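Local structure of polysaccharide Lyase Family 6 (Bacteroides cellulosilyticus, 6QPS) at residues K35-S40 with D47-K52; K60-T65 with I74-E79. The protein is a mannuronic acid-specific alginate lyase of polysaccharide lyase family 6 that binds calcium and probably cleaves its substrate by beta-elimination. One frame throughout, in Å; residues are numbered along the deposited sequence.

Contact 1. Residues K35-S40 with D47-K52; sequences KQLLGS and DAVVLK
Leu38 lays one methyl over the branch point of Val49, while Leu37 brings another to the side of the same residue. Leu38 CD2 is 3.8 Å from Val49 CG2 and 4.0 Å from Val49 CB, with Val49 CG1 slightly farther off, so a single methyl rides against the whole isopropyl group. Leu38 leaves its backbone without aiming at strand 48-51; with CG beside the backbone N (chi1 -79°) and opposite the carbonyl carbon, the side chain brings its methyl end nearer. Leu37 does start out toward the strand, yet it passes Val49 running the other way and touches lightly, Leu37 CD2 lying 4.1 Å from Val49 CG2. Helix 31-40 here covers the N-terminal end of a right-handed parallel beta-helix, the fold of this lyase family, and strand 48-51 belongs to one of the first coils. Val49 points at the helix from that strand, the CA atoms of Leu38 and Val49 being 7.6 Å apart. Phe26 and Leu43 also pack on both Leu37 and Val49, while Trp76 joins Leu38 and Val49. Ser40 OG donates to Leu37 O over 2.9 Å, coming in at a C=O...O angle of 125° and tilted 26° from the carbonyl plane; Asn42 N is a second partner of that hydroxyl.

Contact 2. Residues K60-T65 with I74-E79; sequences KEINFT and IVWRAE
Phe64 and Trp76 meet inside the beta-helix, each pointing inward from a strand on a different face of the coil. Strands 62-65 and 74-78 face each other across the core with axes 9.3 Å apart and directions 140° from one another; they are not sheet neighbours, for the first pairs with 90-95 and the second with 48-51. The tight part is aromatic. Trp76 turns an edge of its six-membered ring toward the face of Phe64 in an offset edge-to-face pair, with planes at 78° and centroids 6.0 Å apart. Both side chains carry CG opposite the backbone N (chi1 -177° for Phe64), which sends them into the core and past each other, so that Phe64 CE2 comes to 3.9 Å from Trp76 CB. Ile74 holds the rim of the phenyl ring: its CG2 lies in the ring plane, 4.0 Å from Phe64 CE1. Ile62 stretches out fully and meets the indole from the opposite direction, Ile62 CD1 reaching 3.9 Å from Trp76 CH2. Leu38, Leu99 and Leu101 add apolar contacts to the phenyl ring. Replacing the phenyl of Phe64 by the methyl of an alanine is likely to open a gap beside Trp76 and Ile74 and leave the indole edge without its aromatic partner. The outer side is much looser. Asn63 and Thr65 point away from strand 74-78, as Val75 does from strand 62-65, and Lys60 and Glu61 are exposed at the corner, where Glu61 has a weak, long ion pair with Arg91. Back in the core, at the far edge of the phenyl ring, Phe64 CZ sits 3.7 Å from the backbone oxygen of Ile74, near the ring plane.

Overall arrangement
Contacts 1 and 2 are successive layers of the same end of the beta-helix, their centres 5 Å apart. Contact 1 closes in sequence before contact 2 opens, and strands 48-51 and 74-78 join them as parallel neighbours: Val49 N lies 2.8 Å from Val75 O and Leu51 O lies 2.9 Å from Glu79 N, both probable hydrogen bonds. The indole spans the two, with Leu51 CD1 packed 3.3 Å from Trp76 NE1. The centres of contacts 1 and 2 stand about 31 and 25 Å from the centre of the chain, contact 1 being the outer one. Both lie at the end of the fold that helix 31-40 covers, away from the calcium site formed by Asn210, Glu213, Glu242 and Glu244.

Contact 1. Residues K35-S40 with D47-K52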
ATOM      1  N   LYS A  35      20.683  -5.627  23.571  1.00 18.44           N
ATOM      2  CA  LYS A  35      19.257  -5.731  23.872  1.00 17.11           C
ATOM      3  C   LYS A  35      18.912  -5.054  25.194  1.00 15.95           C
ATOM      4  O   LYS A  35      17.878  -4.383  25.303  1.00 16.60           O
ATOM      5  CB  LYS A  35      18.849  -7.204  23.919  1.00 17.40           C
ATOM      6  CG  LYS A  35      18.923  -7.922  22.582  1.00 18.05           C
ATOM      7  CD  LYS A  35      18.807  -9.435  22.713  1.00 20.37           C
ATOM      8  CE  LYS A  35      17.572  -9.877  23.480  1.00 22.70           C
ATOM      9  NZ  LYS A  35      17.458 -11.367  23.528  1.00 26.98           N
ATOM     10  N   GLN A  36      19.765  -5.191  26.205  1.00 17.81           N
ATOM     11  CA  GLN A  36      19.437  -4.602  27.499  1.00 20.31           C
ATOM     12  C   GLN A  36      19.368  -3.086  27.410  1.00 18.50           C
ATOM     13  O   GLN A  36      18.452  -2.466  27.960  1.00 18.42           O
ATOM     14  CB  GLN A  36      20.468  -5.012  28.536  1.00 28.17           C
ATOM     15  CG  GLN A  36      20.282  -6.398  29.040  1.00 46.10           C
ATOM     16  CD  GLN A  36      21.614  -7.078  29.289  1.00 59.82           C
ATOM     17  OE1 GLN A  36      22.633  -6.418  29.437  1.00 65.83           O
ATOM     18  NE2 GLN A  36      21.613  -8.395  29.327  1.00 59.59           N
ATOM     19  N   LEU A  37      20.323  -2.468  26.711  1.00 16.83           N
ATOM     20  CA  LEU A  37      20.348  -1.014  26.621  1.00 16.22           C
ATOM     21  C   LEU A  37      19.170  -0.504  25.804  1.00 16.52           C
ATOM     22  O   LEU A  37      18.496   0.459  26.200  1.00 15.59           O
ATOM     23  CB  LEU A  37      21.667  -0.543  26.015  1.00 15.49           C
ATOM     24  CG  LEU A  37      21.794   0.959  25.798  1.00 15.82           C
ATOM     25  CD1 LEU A  37      21.640   1.734  27.091  1.00 17.82           C
ATOM     26  CD2 LEU A  37      23.177   1.255  25.168  1.00 17.19           C
ATOM     27  N   LEU A  38      18.898  -1.145  24.664  1.00 15.35           N
ATOM     28  CA  LEU A  38      17.788  -0.718  23.822  1.00 13.50           C
ATOM     29  C   LEU A  38      16.459  -0.811  24.564  1.00 12.39           C
ATOM     30  O   LEU A  38      15.562   0.031  24.377  1.00 13.47           O
ATOM     31  CB  LEU A  38      17.746  -1.564  22.552  1.00 14.32           C
ATOM     32  CG  LEU A  38      18.738  -1.200  21.437  1.00 13.44           C
ATOM     33  CD1 LEU A  38      18.759  -2.346  20.409  1.00 16.06           C
ATOM     34  CD2 LEU A  38      18.368   0.087  20.772  1.00 14.00           C
ATOM     35  N   GLY A  39      16.309  -1.828  25.397  1.00 14.87           N
ATOM     36  CA  GLY A  39      15.060  -2.087  26.081  1.00 15.33           C
ATOM     37  C   GLY A  39      14.933  -1.485  27.456  1.00 16.79           C
ATOM     38  O   GLY A  39      13.899  -1.669  28.109  1.00 17.12           O
ATOM     39  N   SER A  40      15.964  -0.772  27.924  1.00 17.80           N
ATOM     40  CA  SER A  40      16.005  -0.280  29.295  1.00 16.82           C
ATOM     41  C   SER A  40      15.215   1.007  29.503  1.00 17.53           C
ATOM     42  O   SER A  40      14.791   1.284  30.637  1.00 18.60           O
ATOM     43  CB  SER A  40      17.457  -0.002  29.686  1.00 21.79           C
ATOM     44  OG  SER A  40      17.972   1.098  28.931  1.00 18.34           O
ATOM     45  N   ASP A  47      21.154  10.152  21.791  1.00 16.87           N
ATOM     46  CA  ASP A  47      22.040   9.006  21.916  1.00 16.78           C
ATOM     47  C   ASP A  47      21.861   8.086  20.709  1.00 14.78           C
ATOM     48  O   ASP A  47      20.820   8.092  20.043  1.00 15.07           O
ATOM     49  CB  ASP A  47      21.700   8.167  23.152  1.00 15.68           C
ATOM     50  CG  ASP A  47      22.122   8.809  24.463  1.00 21.20           C
ATOM     51  OD1 ASP A  47      22.784   9.869  24.463  1.00 21.27           O
ATOM     52  OD2 ASP A  47      21.779   8.230  25.517  1.00 20.72           O
ATOM     53  N   ALA A  48      22.881   7.271  20.445  1.00 16.67           N
ATOM     54  CA  ALA A  48      22.823   6.298  19.363  1.00 15.89           C
ATOM     55  C   ALA A  48      23.352   4.956  19.844  1.00 13.83           C
ATOM     56  O   ALA A  48      24.347   4.893  20.572  1.00 16.62           O
ATOM     57  CB  ALA A  48      23.628   6.771  18.135  1.00 18.21           C
ATOM     58  N   VAL A  49      22.673   3.889  19.436  1.00 13.98           N
ATOM     59  CA  VAL A  49      23.148   2.512  19.563  1.00 14.62           C
ATOM     60  C   VAL A  49      23.661   2.105  18.188  1.00 14.19           C
ATOM     61  O   VAL A  49      22.893   2.079  17.225  1.00 14.10           O
ATOM     62  CB  VAL A  49      22.020   1.582  20.036  1.00 15.27           C
ATOM     63  CG1 VAL A  49      22.456   0.130  19.974  1.00 14.31           C
ATOM     64  CG2 VAL A  49      21.571   1.973  21.463  1.00 16.78           C
ATOM     65  N   VAL A  50      24.954   1.809  18.095  1.00 15.41           N
ATOM     66  CA  VAL A  50      25.664   1.671  16.822  1.00 15.76           C
ATOM     67  C   VAL A  50      26.221   0.260  16.720  1.00 15.55           C
ATOM     68  O   VAL A  50      26.970  -0.181  17.601  1.00 16.57           O
ATOM     69  CB  VAL A  50      26.822   2.683  16.730  1.00 17.10           C
ATOM     70  CG1 VAL A  50      27.563   2.549  15.402  1.00 20.59           C
ATOM     71  CG2 VAL A  50      26.328   4.115  16.949  1.00 19.18           C
ATOM     72  N   LEU A  51      25.879  -0.434  15.636  1.00 15.75           N
ATOM     73  CA  LEU A  51      26.281  -1.824  15.428  1.00 16.61           C
ATOM     74  C   LEU A  51      27.436  -1.897  14.431  1.00 16.27           C
ATOM     75  O   LEU A  51      27.296  -1.489  13.273  1.00 16.98           O
ATOM     76  CB  LEU A  51      25.087  -2.635  14.921  1.00 15.59           C
ATOM     77  CG  LEU A  51      24.101  -3.131  15.985  1.00 17.33           C
ATOM     78  CD1 LEU A  51      23.632  -2.005  16.886  1.00 20.13           C
ATOM     79  CD2 LEU A  51      22.931  -3.843  15.322  1.00 15.27           C
ATOM     80  N   LYS A  52      28.562  -2.437  14.878  1.00 15.88           N
ATOM     81  CA  LYS A  52      29.702  -2.691  14.005  1.00 16.45           C
ATOM     82  C   LYS A  52      29.350  -3.749  12.958  1.00 17.10           C
ATOM     83  O   LYS A  52      28.389  -4.518  13.104  1.00 17.18           O
ATOM     84  CB  LYS A  52      30.912  -3.119  14.840  1.00 18.16           C
ATOM     85  CG  LYS A  52      31.363  -2.043  15.837  1.00 21.14           C
ATOM     86  CD  LYS A  52      32.731  -2.353  16.445  1.00 28.24           C
ATOM     87  CE  LYS A  52      33.850  -2.060  15.459  1.00 32.21           C
ATOM     88  NZ  LYS A  52      33.951  -0.603  15.147  1.00 32.18           N
TER

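Contact 2. Residues K60-T65 with I74-E79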
ATOM      1  N   LYS A  60      15.746 -12.590  19.071  1.00 17.19           N
ATOM      2  CA  LYS A  60      14.561 -13.080  19.789  1.00 17.02           C
ATOM      3  C   LYS A  60      13.765 -11.880  20.312  1.00 16.22           C
ATOM      4  O   LYS A  60      13.563 -10.909  19.569  1.00 17.18           O
ATOM      5  CB  LYS A  60      14.966 -14.117  20.830  1.00 20.26           C
ATOM      6  CG  LYS A  60      15.565 -15.396  20.230  1.00 24.14           C
ATOM      7  CD  LYS A  60      16.124 -16.326  21.301  1.00 36.41           C
ATOM      8  CE  LYS A  60      17.381 -15.741  21.939  1.00 49.35           C
ATOM      9  NZ  LYS A  60      17.260 -15.588  23.422  1.00 53.96           N
ATOM     10  N   GLU A  61      13.278 -11.924  21.553  1.00 15.00           N
ATOM     11  CA  GLU A  61      12.448 -10.847  22.074  1.00 15.21           C
ATOM     12  C   GLU A  61      13.347  -9.659  22.388  1.00 18.10           C
ATOM     13  O   GLU A  61      14.239  -9.756  23.247  1.00 19.08           O
ATOM     14  CB  GLU A  61      11.693 -11.310  23.316  1.00 19.32           C
ATOM     15  CG  GLU A  61      10.620 -12.361  23.032  1.00 32.03           C
ATOM     16  CD  GLU A  61       9.644 -12.525  24.179  1.00 49.92           C
ATOM     17  OE1 GLU A  61       8.613 -13.201  23.987  1.00 56.59           O
ATOM     18  OE2 GLU A  61       9.911 -11.985  25.274  1.00 54.58           O
ATOM     19  N   ILE A  62      13.121  -8.547  21.695  1.00 16.46           N
ATOM     20  CA  ILE A  62      13.918  -7.336  21.869  1.00 14.20           C
ATOM     21  C   ILE A  62      12.990  -6.129  21.851  1.00 14.96           C
ATOM     22  O   ILE A  62      12.077  -6.039  21.021  1.00 13.38           O
ATOM     23  CB  ILE A  62      15.037  -7.233  20.810  1.00 13.96           C
ATOM     24  CG1 ILE A  62      15.796  -5.909  20.921  1.00 16.87           C
ATOM     25  CG2 ILE A  62      14.465  -7.408  19.398  1.00 15.61           C
ATOM     26  CD1 ILE A  62      17.038  -5.832  20.017  1.00 17.15           C
ATOM     27  N   ASN A  63      13.199  -5.224  22.800  1.00 13.57           N
ATOM     28  CA  ASN A  63      12.430  -3.995  22.919  1.00 11.13           C
ATOM     29  C   ASN A  63      13.338  -2.806  22.647  1.00 12.27           C
ATOM     30  O   ASN A  63      14.494  -2.790  23.073  1.00 13.05           O
ATOM     31  CB  ASN A  63      11.840  -3.867  24.333  1.00 12.68           C
ATOM     32  CG  ASN A  63      10.898  -5.000  24.683  1.00 17.18           C
ATOM     33  OD1 ASN A  63      10.048  -5.386  23.876  1.00 16.21           O
ATOM     34  ND2 ASN A  63      11.030  -5.532  25.901  1.00 21.17           N
ATOM     35  N   PHE A  64      12.794  -1.799  21.968  1.00 11.78           N
ATOM     36  CA  PHE A  64      13.456  -0.512  21.748  1.00 10.74           C
ATOM     37  C   PHE A  64      12.521   0.529  22.333  1.00 10.33           C
ATOM     38  O   PHE A  64      11.442   0.776  21.782  1.00 11.83           O
ATOM     39  CB  PHE A  64      13.685  -0.282  20.257  1.00 11.70           C
ATOM     40  CG  PHE A  64      14.425   0.998  19.910  1.00  9.67           C
ATOM     41  CD1 PHE A  64      15.152   1.716  20.857  1.00 11.82           C
ATOM     42  CD2 PHE A  64      14.386   1.473  18.607  1.00 12.26           C
ATOM     43  CE1 PHE A  64      15.821   2.894  20.500  1.00 13.74           C
ATOM     44  CE2 PHE A  64      15.056   2.635  18.244  1.00 11.49           C
ATOM     45  CZ  PHE A  64      15.790   3.332  19.190  1.00 12.71           C
ATOM     46  N   THR A  65      12.909   1.106  23.464  1.00 11.37           N
ATOM     47  CA  THR A  65      12.066   2.083  24.133  1.00 10.51           C
ATOM     48  C   THR A  65      12.897   3.229  24.678  1.00 12.98           C
ATOM     49  O   THR A  65      14.091   3.101  24.936  1.00 16.09           O
ATOM     50  CB  THR A  65      11.212   1.438  25.248  1.00 13.24           C
ATOM     51  OG1 THR A  65      10.239   2.372  25.727  1.00 12.62           O
ATOM     52  CG2 THR A  65      12.061   0.957  26.411  1.00 15.49           C
ATOM     53  N   ILE A  74      16.337   9.305  19.488  1.00 12.75           N
ATOM     54  CA  ILE A  74      17.230   8.217  19.906  1.00 13.39           C
ATOM     55  C   ILE A  74      17.345   7.250  18.730  1.00 11.66           C
ATOM     56  O   ILE A  74      16.322   6.822  18.182  1.00 11.94           O
ATOM     57  CB  ILE A  74      16.669   7.504  21.153  1.00 12.62           C
ATOM     58  CG1 ILE A  74      16.544   8.492  22.319  1.00 15.26           C
ATOM     59  CG2 ILE A  74      17.546   6.333  21.549  1.00 12.24           C
ATOM     60  CD1 ILE A  74      15.754   7.953  23.530  1.00 15.83           C
ATOM     61  N   VAL A  75      18.574   6.908  18.330  1.00 12.43           N
ATOM     62  CA  VAL A  75      18.818   6.231  17.057  1.00 11.23           C
ATOM     63  C   VAL A  75      19.463   4.869  17.279  1.00 11.57           C
ATOM     64  O   VAL A  75      20.385   4.735  18.087  1.00 14.05           O
ATOM     65  CB  VAL A  75      19.728   7.095  16.154  1.00 13.69           C
ATOM     66  CG1 VAL A  75      20.053   6.367  14.844  1.00 14.97           C
ATOM     67  CG2 VAL A  75      19.094   8.465  15.883  1.00 15.04           C
ATOM     68  N   TRP A  76      18.975   3.865  16.551  1.00 12.67           N
ATOM     69  CA  TRP A  76      19.573   2.533  16.492  1.00 12.41           C
ATOM     70  C   TRP A  76      19.990   2.339  15.043  1.00 11.32           C
ATOM     71  O   TRP A  76      19.140   2.391  14.152  1.00 12.01           O
ATOM     72  CB  TRP A  76      18.541   1.486  16.922  1.00 11.08           C
ATOM     73  CG  TRP A  76      19.025   0.052  16.883  1.00 11.80           C
ATOM     74  CD1 TRP A  76      20.314  -0.388  16.899  1.00 14.71           C
ATOM     75  CD2 TRP A  76      18.200  -1.117  16.812  1.00 12.04           C
ATOM     76  NE1 TRP A  76      20.343  -1.771  16.840  1.00 15.90           N
ATOM     77  CE2 TRP A  76      19.053  -2.234  16.802  1.00 13.95           C
ATOM     78  CE3 TRP A  76      16.814  -1.327  16.799  1.00 14.58           C
ATOM     79  CZ2 TRP A  76      18.575  -3.534  16.748  1.00 15.07           C
ATOM     80  CZ3 TRP A  76      16.348  -2.627  16.740  1.00 17.87           C
ATOM     81  CH2 TRP A  76      17.228  -3.708  16.716  1.00 16.36           C
ATOM     82  N   ARG A  77      21.290   2.179  14.794  1.00 12.66           N
ATOM     83  CA  ARG A  77      21.786   2.212  13.426  1.00 13.02           C
ATOM     84  C   ARG A  77      23.030   1.348  13.249  1.00 12.03           C
ATOM     85  O   ARG A  77      23.722   0.992  14.206  1.00 12.92           O
ATOM     86  CB  ARG A  77      22.115   3.651  12.996  1.00 12.85           C
ATOM     87  CG  ARG A  77      23.281   4.313  13.744  1.00 15.69           C
ATOM     88  CD  ARG A  77      23.556   5.713  13.174  1.00 19.41           C
ATOM     89  NE  ARG A  77      24.456   6.506  13.994  1.00 26.53           N
ATOM     90  CZ  ARG A  77      25.782   6.439  13.925  1.00 31.06           C
ATOM     91  NH1 ARG A  77      26.368   5.599  13.083  1.00 29.79           N
ATOM     92  NH2 ARG A  77      26.525   7.210  14.704  1.00 34.66           N
ATOM     93  N   ALA A  78      23.311   1.035  11.988  1.00 14.36           N
ATOM     94  CA  ALA A  78      24.586   0.435  11.624  1.00 14.95           C
ATOM     95  C   ALA A  78      25.684   1.493  11.608  1.00 17.09           C
ATOM     96  O   ALA A  78      25.458   2.633  11.187  1.00 18.77           O
ATOM     97  CB  ALA A  78      24.482  -0.183  10.229  1.00 18.39           C
ATOM     98  N   GLU A  79      26.895   1.098  12.031  1.00 15.97           N
ATOM     99  CA  GLU A  79      28.044   1.987  11.889  1.00 18.00           C
ATOM    100  C   GLU A  79      28.299   2.304  10.419  1.00 20.82           C
ATOM    101  O   GLU A  79      28.566   3.455  10.054  1.00 21.01           O
ATOM    102  CB  GLU A  79      29.273   1.346  12.533  1.00 18.88           C
ATOM    103  CG  GLU A  79      30.522   2.221  12.502  1.00 21.49           C
ATOM    104  CD  GLU A  79      31.700   1.581  13.225  1.00 29.77           C
ATOM    105  OE1 GLU A  79      32.078   0.449  12.872  1.00 34.17           O
ATOM    106  OE2 GLU A  79      32.247   2.211  14.148  1.00 40.39           O
TER